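Local structure of probable ss-1,3-N-acetylglucosaminyltransferase (Staphylococcus aureus subsp. aureus N315, 6H1J) at residues S23-T28 with I55-H60; L43-K48 with E117-D122; K99-E104 with F178-I183. The protein is probably a glycosyltransferase that combines a family 2 domain of the GT-A type with a TarS-type linker domain. All blocks are in the same frame, centred on the assembly; numbering follows the deposited sequence.

Contact 1 (S23-T28 with I55-H60)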
loop_
_atom_site.group_PDB
_atom_site.type_symbol
_atom_site.label_atom_id
_atom_site.label_comp_id
_atom_site.label_asym_id
_atom_site.label_seq_id
_atom_site.Cartn_x
_atom_site.Cartn_y
_atom_site.Cartn_z
ATOM N N SER B 23 -39.128 5.030 35.163
ATOM C CA SER B 23 -39.384 3.626 34.831
ATOM C C SER B 23 -38.051 2.962 34.482
ATOM O O SER B 23 -37.409 3.382 33.511
ATOM C CB SER B 23 -40.346 3.482 33.683
ATOM O OG SER B 23 -41.574 4.133 33.958
ATOM N N VAL B 24 -37.646 1.956 35.269
ATOM C CA VAL B 24 -36.553 1.084 34.891
ATOM C C VAL B 24 -37.124 -0.030 34.013
ATOM O O VAL B 24 -38.067 -0.717 34.404
ATOM C CB VAL B 24 -35.799 0.519 36.104
ATOM C CG1 VAL B 24 -34.614 -0.343 35.677
ATOM C CG2 VAL B 24 -35.369 1.620 37.055
ATOM N N ILE B 25 -36.542 -0.200 32.822
ATOM C CA ILE B 25 -37.006 -1.178 31.851
ATOM C C ILE B 25 -35.932 -2.267 31.709
ATOM O O ILE B 25 -34.796 -1.980 31.334
ATOM C CB ILE B 25 -37.344 -0.501 30.510
ATOM C CG1 ILE B 25 -38.498 0.492 30.669
ATOM C CG2 ILE B 25 -37.631 -1.541 29.433
ATOM C CD1 ILE B 25 -38.719 1.379 29.470
ATOM N N MET B 26 -36.297 -3.520 32.023
ATOM C CA MET B 26 -35.332 -4.613 32.043
ATOM C C MET B 26 -35.852 -5.797 31.233
ATOM O O MET B 26 -36.806 -6.461 31.637
ATOM C CB MET B 26 -35.019 -5.065 33.469
ATOM C CG MET B 26 -33.927 -6.128 33.520
ATOM S SD MET B 26 -33.480 -6.603 35.193
ATOM C CE MET B 26 -35.013 -7.381 35.694
ATOM N N PRO B 27 -35.239 -6.085 30.063
ATOM C CA PRO B 27 -35.473 -7.341 29.345
ATOM C C PRO B 27 -34.845 -8.536 30.070
ATOM O O PRO B 27 -33.766 -8.409 30.684
ATOM C CB PRO B 27 -34.766 -7.143 27.988
ATOM C CG PRO B 27 -34.534 -5.657 27.898
ATOM C CD PRO B 27 -34.312 -5.209 29.327
ATOM N N THR B 28 -35.519 -9.687 30.009
ATOM C CA THR B 28 -34.952 -10.939 30.566
ATOM C C THR B 28 -35.049 -12.067 29.537
ATOM O O THR B 28 -35.935 -12.065 28.676
ATOM C CB THR B 28 -35.642 -11.349 31.878
ATOM O OG1 THR B 28 -37.032 -11.544 31.621
ATOM C CG2 THR B 28 -35.465 -10.322 32.973
ATOM N N ILE B 55 -40.115 -2.278 35.248
ATOM C CA ILE B 55 -40.886 -3.008 34.227
ATOM C C ILE B 55 -39.984 -4.117 33.697
ATOM O O ILE B 55 -38.943 -3.810 33.123
ATOM C CB ILE B 55 -41.364 -2.087 33.081
ATOM C CG1 ILE B 55 -42.077 -0.833 33.606
ATOM C CG2 ILE B 55 -42.245 -2.870 32.118
ATOM C CD1 ILE B 55 -42.464 0.174 32.546
ATOM N N ILE B 56 -40.363 -5.379 33.951
ATOM C CA ILE B 56 -39.611 -6.540 33.475
ATOM C C ILE B 56 -40.355 -7.109 32.266
ATOM O O ILE B 56 -41.526 -7.403 32.363
ATOM C CB ILE B 56 -39.425 -7.593 34.569
ATOM C CG1 ILE B 56 -38.820 -6.989 35.835
ATOM C CG2 ILE B 56 -38.612 -8.779 34.046
ATOM C CD1 ILE B 56 -38.774 -7.929 37.007
ATOM N N ILE B 57 -39.643 -7.272 31.142
ATOM C CA ILE B 57 -40.182 -7.914 29.949
ATOM C C ILE B 57 -39.350 -9.163 29.643
ATOM O O ILE B 57 -38.195 -9.074 29.274
ATOM C CB ILE B 57 -40.216 -6.961 28.737
ATOM C CG1 ILE B 57 -40.965 -5.665 29.059
ATOM C CG2 ILE B 57 -40.829 -7.672 27.538
ATOM C CD1 ILE B 57 -40.071 -4.525 29.430
ATOM N N ASP B 58 -39.977 -10.332 29.801
ATOM C CA ASP B 58 -39.330 -11.578 29.558
ATOM C C ASP B 58 -39.568 -11.942 28.093
ATOM O O ASP B 58 -40.737 -11.982 27.632
ATOM C CB ASP B 58 -39.845 -12.686 30.474
ATOM C CG ASP B 58 -39.087 -13.989 30.273
ATOM O OD1 ASP B 58 -37.888 -14.038 30.642
ATOM O OD2 ASP B 58 -39.690 -14.935 29.715
ATOM N N ASP B 59 -38.455 -12.239 27.404
ATOM C CA ASP B 59 -38.448 -12.573 25.989
ATOM C C ASP B 59 -38.729 -14.078 25.810
ATOM O O ASP B 59 -37.951 -14.802 25.173
ATOM C CB ASP B 59 -37.119 -12.140 25.366
ATOM C CG ASP B 59 -37.193 -11.797 23.885
ATOM O OD1 ASP B 59 -38.237 -12.071 23.266
ATOM O OD2 ASP B 59 -36.207 -11.211 23.383
ATOM N N HIS B 60 -39.876 -14.514 26.342
ATOM C CA HIS B 60 -40.344 -15.910 26.341
ATOM C C HIS B 60 -39.202 -16.876 26.687
ATOM O O HIS B 60 -38.768 -17.659 25.839
ATOM C CB HIS B 60 -40.985 -16.254 24.994
ATOM C CG HIS B 60 -41.917 -17.409 25.079
ATOM N ND1 HIS B 60 -43.206 -17.271 25.552
ATOM C CD2 HIS B 60 -41.749 -18.712 24.769
ATOM C CE1 HIS B 60 -43.798 -18.447 25.544
ATOM N NE2 HIS B 60 -42.924 -19.350 25.061
#

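Contact 2 (L43-K48 with E117-D122). With MG (magnesium ion), chain I.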
loop_
_atom_site.group_PDB
_atom_site.type_symbol
_atom_site.label_atom_id
_atom_site.label_comp_id
_atom_site.label_asym_id
_atom_site.label_seq_id
_atom_site.Cartn_x
_atom_site.Cartn_y
_atom_site.Cartn_z
ATOM N N LEU B 43 -34.960 -2.577 43.590
ATOM C CA LEU B 43 -35.913 -2.384 44.680
ATOM C C LEU B 43 -35.244 -1.697 45.875
ATOM O O LEU B 43 -35.928 -0.990 46.599
ATOM C CB LEU B 43 -36.521 -3.732 45.062
ATOM C CG LEU B 43 -37.338 -4.385 43.955
ATOM C CD1 LEU B 43 -37.971 -5.667 44.446
ATOM C CD2 LEU B 43 -38.396 -3.448 43.402
ATOM N N ASN B 44 -33.923 -1.834 46.026
ATOM C CA ASN B 44 -33.166 -1.205 47.108
ATOM C C ASN B 44 -32.602 0.154 46.650
ATOM O O ASN B 44 -31.413 0.293 46.425
ATOM C CB ASN B 44 -32.036 -2.129 47.579
ATOM C CG ASN B 44 -31.245 -1.576 48.752
ATOM O OD1 ASN B 44 -31.809 -0.952 49.649
ATOM N ND2 ASN B 44 -29.947 -1.834 48.785
ATOM N N GLN B 45 -33.457 1.161 46.483
ATOM C CA GLN B 45 -33.013 2.508 46.044
ATOM C C GLN B 45 -33.291 3.522 47.158
ATOM O O GLN B 45 -34.279 3.376 47.893
ATOM C CB GLN B 45 -33.757 2.920 44.772
ATOM C CG GLN B 45 -33.276 2.197 43.516
ATOM C CD GLN B 45 -31.860 2.554 43.121
ATOM O OE1 GLN B 45 -31.568 3.724 42.841
ATOM N NE2 GLN B 45 -30.989 1.542 43.068
ATOM N N THR B 46 -32.446 4.550 47.269
ATOM C CA THR B 46 -32.706 5.702 48.150
ATOM C C THR B 46 -33.966 6.457 47.705
ATOM O O THR B 46 -34.646 7.065 48.542
ATOM C CB THR B 46 -31.513 6.648 48.234
ATOM O OG1 THR B 46 -31.154 7.050 46.905
ATOM C CG2 THR B 46 -30.343 6.019 48.954
ATOM N N MET B 47 -34.272 6.442 46.397
ATOM C CA MET B 47 -35.527 7.013 45.893
ATOM C C MET B 47 -36.713 6.281 46.560
ATOM O O MET B 47 -36.735 5.081 46.654
ATOM C CB MET B 47 -35.621 6.912 44.367
ATOM C CG MET B 47 -36.828 7.574 43.776
ATOM S SD MET B 47 -36.960 7.578 41.968
ATOM C CE MET B 47 -35.891 8.948 41.551
ATOM N N LYS B 48 -37.736 7.042 46.944
ATOM C CA LYS B 48 -38.956 6.521 47.503
ATOM C C LYS B 48 -39.555 5.489 46.537
ATOM O O LYS B 48 -39.699 5.766 45.358
ATOM C CB LYS B 48 -39.907 7.705 47.720
ATOM C CG LYS B 48 -41.178 7.425 48.515
ATOM C CD LYS B 48 -42.077 8.658 48.643
ATOM C CE LYS B 48 -41.321 9.904 49.059
ATOM N N GLU B 117 -27.348 1.868 45.138
ATOM C CA GLU B 117 -28.596 2.266 45.832
ATOM C C GLU B 117 -28.950 3.745 45.597
ATOM O O GLU B 117 -30.136 4.113 45.741
ATOM C CB GLU B 117 -28.517 1.914 47.314
ATOM C CG GLU B 117 -27.659 2.837 48.148
ATOM C CD GLU B 117 -27.734 2.493 49.639
ATOM O OE1 GLU B 117 -28.693 1.792 50.052
ATOM O OE2 GLU B 117 -26.840 2.931 50.397
ATOM N N ARG B 118 -27.979 4.575 45.203
ATOM C CA ARG B 118 -28.261 6.028 45.021
ATOM C C ARG B 118 -28.384 6.404 43.538
ATOM O O ARG B 118 -28.452 7.611 43.248
ATOM C CB ARG B 118 -27.152 6.862 45.671
ATOM C CG ARG B 118 -26.911 6.544 47.139
ATOM C CD ARG B 118 -25.981 7.546 47.790
ATOM N NE ARG B 118 -26.022 8.840 47.126
ATOM C CZ ARG B 118 -26.717 9.886 47.555
ATOM N NH1 ARG B 118 -28.026 9.792 47.712
ATOM N NH2 ARG B 118 -26.100 11.023 47.824
ATOM N N ALA B 119 -28.456 5.413 42.648
ATOM C CA ALA B 119 -28.507 5.652 41.199
ATOM C C ALA B 119 -29.737 6.472 40.786
ATOM O O ALA B 119 -29.603 7.512 40.110
ATOM C CB ALA B 119 -28.454 4.358 40.420
ATOM N N LEU B 120 -30.939 5.995 41.103
ATOM C CA LEU B 120 -32.147 6.657 40.559
ATOM C C LEU B 120 -32.313 8.075 41.132
ATOM O O LEU B 120 -32.517 9.043 40.391
ATOM C CB LEU B 120 -33.378 5.792 40.832
ATOM C CG LEU B 120 -33.421 4.423 40.151
ATOM C CD1 LEU B 120 -34.799 3.794 40.263
ATOM C CD2 LEU B 120 -32.991 4.484 38.692
ATOM N N GLU B 121 -32.154 8.206 42.446
ATOM C CA GLU B 121 -32.298 9.491 43.117
ATOM C C GLU B 121 -31.253 10.504 42.604
ATOM O O GLU B 121 -31.600 11.665 42.264
ATOM C CB GLU B 121 -32.170 9.317 44.629
ATOM C CG GLU B 121 -32.026 10.643 45.329
ATOM C CD GLU B 121 -32.465 10.658 46.762
ATOM O OE1 GLU B 121 -31.995 9.776 47.524
ATOM O OE2 GLU B 121 -33.304 11.517 47.082
ATOM N N ASP B 122 -29.976 10.117 42.626
ATOM C CA ASP B 122 -28.896 11.045 42.273
ATOM C C ASP B 122 -28.998 11.439 40.796
ATOM O O ASP B 122 -28.783 12.609 40.451
ATOM C CB ASP B 122 -27.518 10.482 42.608
ATOM C CG ASP B 122 -27.181 10.513 44.084
ATOM O OD1 ASP B 122 -28.033 10.962 44.871
ATOM O OD2 ASP B 122 -26.069 10.092 44.437
HETATM MG MG MG I . -36.478 3.509 48.515
HETATM O O HOH W 1 -37.036 1.985 47.125
HETATM O O HOH W 2 -31.969 2.340 50.576
HETATM O O HOH W 3 -31.954 6.126 44.466
HETATM O O HOH W 4 -36.327 5.325 50.077
HETATM O O HOH W 5 -38.741 3.611 49.783
HETATM O O HOH W 6 -35.889 2.245 50.637
#

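Contact 3 (K99-E104 with F178-I183)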
loop_
_atom_site.group_PDB
_atom_site.type_symbol
_atom_site.label_atom_id
_atom_site.label_comp_id
_atom_site.label_asym_id
_atom_site.label_seq_id
_atom_site.Cartn_x
_atom_site.Cartn_y
_atom_site.Cartn_z
ATOM N N LYS B 99 -43.539 1.379 25.686
ATOM C CA LYS B 99 -44.991 1.505 25.504
ATOM C C LYS B 99 -45.711 1.453 26.856
ATOM O O LYS B 99 -46.706 2.117 27.023
ATOM C CB LYS B 99 -45.544 0.400 24.598
ATOM C CG LYS B 99 -45.154 0.520 23.133
ATOM C CD LYS B 99 -45.431 -0.718 22.316
ATOM C CE LYS B 99 -44.819 -0.618 20.933
ATOM N NZ LYS B 99 -45.277 -1.729 20.068
ATOM N N MET B 100 -45.174 0.687 27.812
ATOM C CA MET B 100 -45.803 0.477 29.120
ATOM C C MET B 100 -45.497 1.630 30.079
ATOM O O MET B 100 -46.252 1.862 31.019
ATOM C CB MET B 100 -45.326 -0.832 29.759
ATOM C CG MET B 100 -45.809 -2.073 29.031
ATOM S SD MET B 100 -44.975 -3.576 29.640
ATOM C CE MET B 100 -45.814 -3.788 31.212
ATOM N N SER B 101 -44.392 2.345 29.865
ATOM C CA SER B 101 -43.983 3.406 30.788
ATOM C C SER B 101 -44.772 4.706 30.581
ATOM O O SER B 101 -44.893 5.188 29.458
ATOM C CB SER B 101 -42.537 3.732 30.666
ATOM O OG SER B 101 -42.285 4.879 31.468
ATOM N N LYS B 102 -45.129 5.357 31.695
ATOM C CA LYS B 102 -45.806 6.676 31.676
ATOM C C LYS B 102 -45.019 7.719 32.492
ATOM O O LYS B 102 -45.556 8.796 32.790
ATOM C CB LYS B 102 -47.233 6.534 32.219
ATOM C CG LYS B 102 -48.256 7.442 31.560
ATOM N N ALA B 103 -43.740 7.428 32.780
ATOM C CA ALA B 103 -42.877 8.176 33.711
ATOM C C ALA B 103 -42.174 9.341 32.994
ATOM O O ALA B 103 -42.172 9.436 31.791
ATOM C CB ALA B 103 -41.840 7.246 34.309
ATOM N N GLU B 104 -41.506 10.177 33.783
ATOM C CA GLU B 104 -40.783 11.313 33.302
ATOM C C GLU B 104 -39.493 10.867 32.592
ATOM O O GLU B 104 -39.148 11.381 31.546
ATOM C CB GLU B 104 -40.442 12.204 34.488
ATOM C CG GLU B 104 -39.926 13.560 34.070
ATOM C CD GLU B 104 -39.872 14.575 35.197
ATOM O OE1 GLU B 104 -39.491 15.730 34.901
ATOM O OE2 GLU B 104 -40.174 14.194 36.361
ATOM N N PHE B 178 -33.042 8.526 30.283
ATOM C CA PHE B 178 -33.550 9.203 29.100
ATOM C C PHE B 178 -34.886 9.868 29.418
ATOM O O PHE B 178 -35.774 9.179 29.943
ATOM C CB PHE B 178 -33.836 8.220 27.968
ATOM C CG PHE B 178 -32.620 7.561 27.364
ATOM C CD1 PHE B 178 -32.101 6.392 27.891
ATOM C CD2 PHE B 178 -31.974 8.141 26.284
ATOM C CE1 PHE B 178 -30.968 5.803 27.340
ATOM C CE2 PHE B 178 -30.861 7.542 25.713
ATOM C CZ PHE B 178 -30.360 6.369 26.250
ATOM N N LYS B 179 -35.041 11.163 29.062
ATOM C CA LYS B 179 -36.308 11.866 29.249
ATOM C C LYS B 179 -37.322 11.324 28.235
ATOM O O LYS B 179 -37.089 11.286 27.046
ATOM C CB LYS B 179 -36.153 13.384 29.086
ATOM C CG LYS B 179 -37.428 14.189 29.358
ATOM C CD LYS B 179 -37.228 15.684 29.363
ATOM C CE LYS B 179 -36.889 16.238 30.736
ATOM N NZ LYS B 179 -36.898 17.727 30.798
ATOM N N LYS B 180 -38.490 10.920 28.739
ATOM C CA LYS B 180 -39.425 10.095 28.003
ATOM C C LYS B 180 -40.163 10.902 26.924
ATOM O O LYS B 180 -40.496 10.367 25.876
ATOM C CB LYS B 180 -40.404 9.458 28.987
ATOM C CG LYS B 180 -41.493 8.627 28.346
ATOM C CD LYS B 180 -40.986 7.436 27.591
ATOM C CE LYS B 180 -41.922 6.256 27.717
ATOM N NZ LYS B 180 -43.251 6.556 27.132
ATOM N N SER B 181 -40.466 12.166 27.200
ATOM C CA SER B 181 -41.102 13.050 26.207
ATOM C C SER B 181 -40.289 13.145 24.894
ATOM O O SER B 181 -40.862 13.203 23.794
ATOM C CB SER B 181 -41.314 14.434 26.796
ATOM O OG SER B 181 -40.068 14.982 27.192
ATOM N N VAL B 182 -38.952 13.138 24.987
ATOM C CA VAL B 182 -38.112 13.210 23.794
ATOM C C VAL B 182 -38.346 11.969 22.906
ATOM O O VAL B 182 -38.548 12.091 21.683
ATOM C CB VAL B 182 -36.631 13.359 24.198
ATOM C CG1 VAL B 182 -35.711 13.254 22.995
ATOM C CG2 VAL B 182 -36.363 14.650 24.960
ATOM N N ILE B 183 -38.309 10.773 23.527
ATOM C CA ILE B 183 -38.591 9.473 22.885
ATOM C C ILE B 183 -40.005 9.461 22.281
ATOM O O ILE B 183 -40.177 8.984 21.165
ATOM C CB ILE B 183 -38.417 8.316 23.898
ATOM C CG1 ILE B 183 -36.944 8.082 24.241
ATOM C CG2 ILE B 183 -39.075 7.039 23.400
ATOM C CD1 ILE B 183 -36.733 7.540 25.607
HETATM O O HOH W 7 -40.737 13.077 29.963
#

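Contact 1 (S23-T28 with I55-H60)
Met-26 and Ile-56 sit side by side on two parallel strands of a beta-alpha-beta unit, made of strand 22-28, helix 35-43 and strand 52-58. The unit belongs to the Rossmann-like sheet of the GT-A fold. The register is regular, from Ile-25 opposite Ile-55 to Thr-28 opposite Asp-58. Five backbone hydrogen bonds join the strands. The run starts with Ile-55 N to Val-24 O at 2.7 Å, and Ile-55 O then accepts from Met-26 N. Met-26 O and Ile-57 O carry the pairing on, and Asp-59 N to Thr-28 O closes it at 2.8 Å.

One face of the pair carries Ile-25, Pro-27, Ile-55 and Ile-57. Here Ile-25 CG2 touches Ile-57 CD1 at 3.9 Å, the two side chains running alongside each other. The other face carries Met-26, Thr-28, Ile-56 and Asp-58. The Met-26 chain is extended until chi3 (66°), where it bends and lays CE against Ile-56 CG1 at 3.8 Å. Thr-28 faces two ways. Its methyl CG2 meets Ile-56 CG2 at 3.7 Å. Its OG1 donates to Asp-58 OD1 at 2.8 Å, with the two side chains at about a right angle. The bond uses the anti lone pair of OD1. Ser-61 OG also bonds to this oxygen, so two hydroxyls hold OD1 of the buried carboxylate at the end of the strand. Beyond it, Asp-59 is the centre of an inverse gamma turn, and its OD1 accepts from Ser-87 N.

Helices cover both faces. From helix 35-43, Thr-38 and Ile-39 pack on Met-26, Ile-39 on Ile-56, and Leu-35 on Thr-28. Helix 66-72 adds Ile-71. On the Ile-55 and Ile-57 face lies helix 91-100. Strand 105-108 pairs with strand 22-28, and strand 79-82 with strand 52-58.

Contact 2 (L43-K48 with E117-D122)
Thr-46 OG1 lies at the edge of the Arg-118 guanidinium, near its plane. One face of that guanidinium carries Asp-122 OD1, 3.0 Å above the plane and offset toward the rim. Arg-118 NE also gives Asp-122 OD2 a weak bond within a salt bridge. The Asn-44 amide and the Glu-117 carboxylate are turned 58° apart, and water 2 links them weakly.

The Gln-45 amide is held at both ends. Its NE2 bonds to the carbonyls of Ser-41 and His-116. Its OE1 accepts from Leu-120 N at 2.9 Å, a nearly straight bond with an N-H...O angle of 169°. The bend at chi2 (-66°) folds the amide back over Leu-120, whose CG is 3.3 Å from OE1. Thr-46 grips the other segment twice. Its N donates to Glu-117 O at 2.8 Å. Its OG1 donates to Glu-121 OE1 at 2.9 Å, on the anti side of the carboxylate. Water 3 sits between the segments: it donates to Gln-45 OE1 and Thr-46 OG1 and accepts from Met-47 N and Glu-121 N. The Met-47 methyl CE lies 3.6 Å from Leu-120 O.

On the loop side, a magnesium ion takes Gln-45 O at 2.3 Å, Met-47 O and four waters, so protein reaches it through main-chain carbonyls alone. Arg-118 is at the N-cap position of helix 119-129. In the first turn, Leu-120 N and Glu-121 N find their acceptors in Gln-45 and water 3. These bonds join the loop after helix 35-43 to the start of helix 119-129 within the GT-A domain.

Contact 3 (K99-E104 with F178-I183)
Hydrogen bonds between Glu-104, Ser-101 and Lys-180 carry this contact. Lys-180 N donates to Glu-104 O at 2.9 Å, and the N-H...O angle is 169°. Water 7 donates to the same carbonyl at 2.8 Å and accepts from Ser-181 N. One oxygen therefore serves the first two N-H groups of helix 180-185, one directly and one through water. Lys-179 is at the N-cap position of that helix. The negative end of the carbonyl would suit the positive end of a helix dipole.

The Lys-180 amine adds an ionic part. NZ donates to Ser-101 O at 3.2 Å, coming in 34° off the carbonyl plane. It also forms a salt bridge with Asp-184, one turn further along its own helix, and a weak hydrogen bond to Leu-98 O. The side chain bends at chi2 (63°), chi3 and chi4, which brings NZ to Ser-101 O and to Asp-184. Bound this way, the buried amine probably keeps its charge.

The lysine chain adds van der Waals contact. Its CE packs on Ser-101 CB at 3.9 Å, and its CB lies 3.3 Å from the carbonyl oxygen Ala-103 O.

Within the loop, Ser-101 OG accepts from Ala-103 N at 3.2 Å, an ST turn that shapes the chain just after helix 91-100. That hydroxyl also bonds to Ser-23 OG. The Glu-104 carboxylate points elsewhere, to Tyr-124 OH and Lys-128.

The contact lies where helix 91-100 has ended and strand 105-108 is about to begin. Strand 177-179 runs antiparallel to strand 105-108 and leads straight into helix 180-185. Val-106 packs against Ser-101 and Lys-180, and helix 198-207 covers Phe-178 and Ile-183.

How the contacts relate
Contacts 1 and 3 are buried and both reach the central sheet, while contact 2 is partly exposed at the surface. Contact 1 is strand pairing with mostly apolar side chains and one hydroxyl-carboxylate bond at its end. Contacts 2 and 3 instead supply acceptors to helix starts: a glutamine side chain and water in contact 2, a main-chain carbonyl and water in contact 3. Only contact 2 holds a metal. Contacts 1 and 3 meet through a serine pair and where Met-100 packs on Ile-55. Contact 2 touches contact 1 through Leu-120 and Val-24. Contacts 2 and 3 stay about 9 Å apart at their nearest atoms.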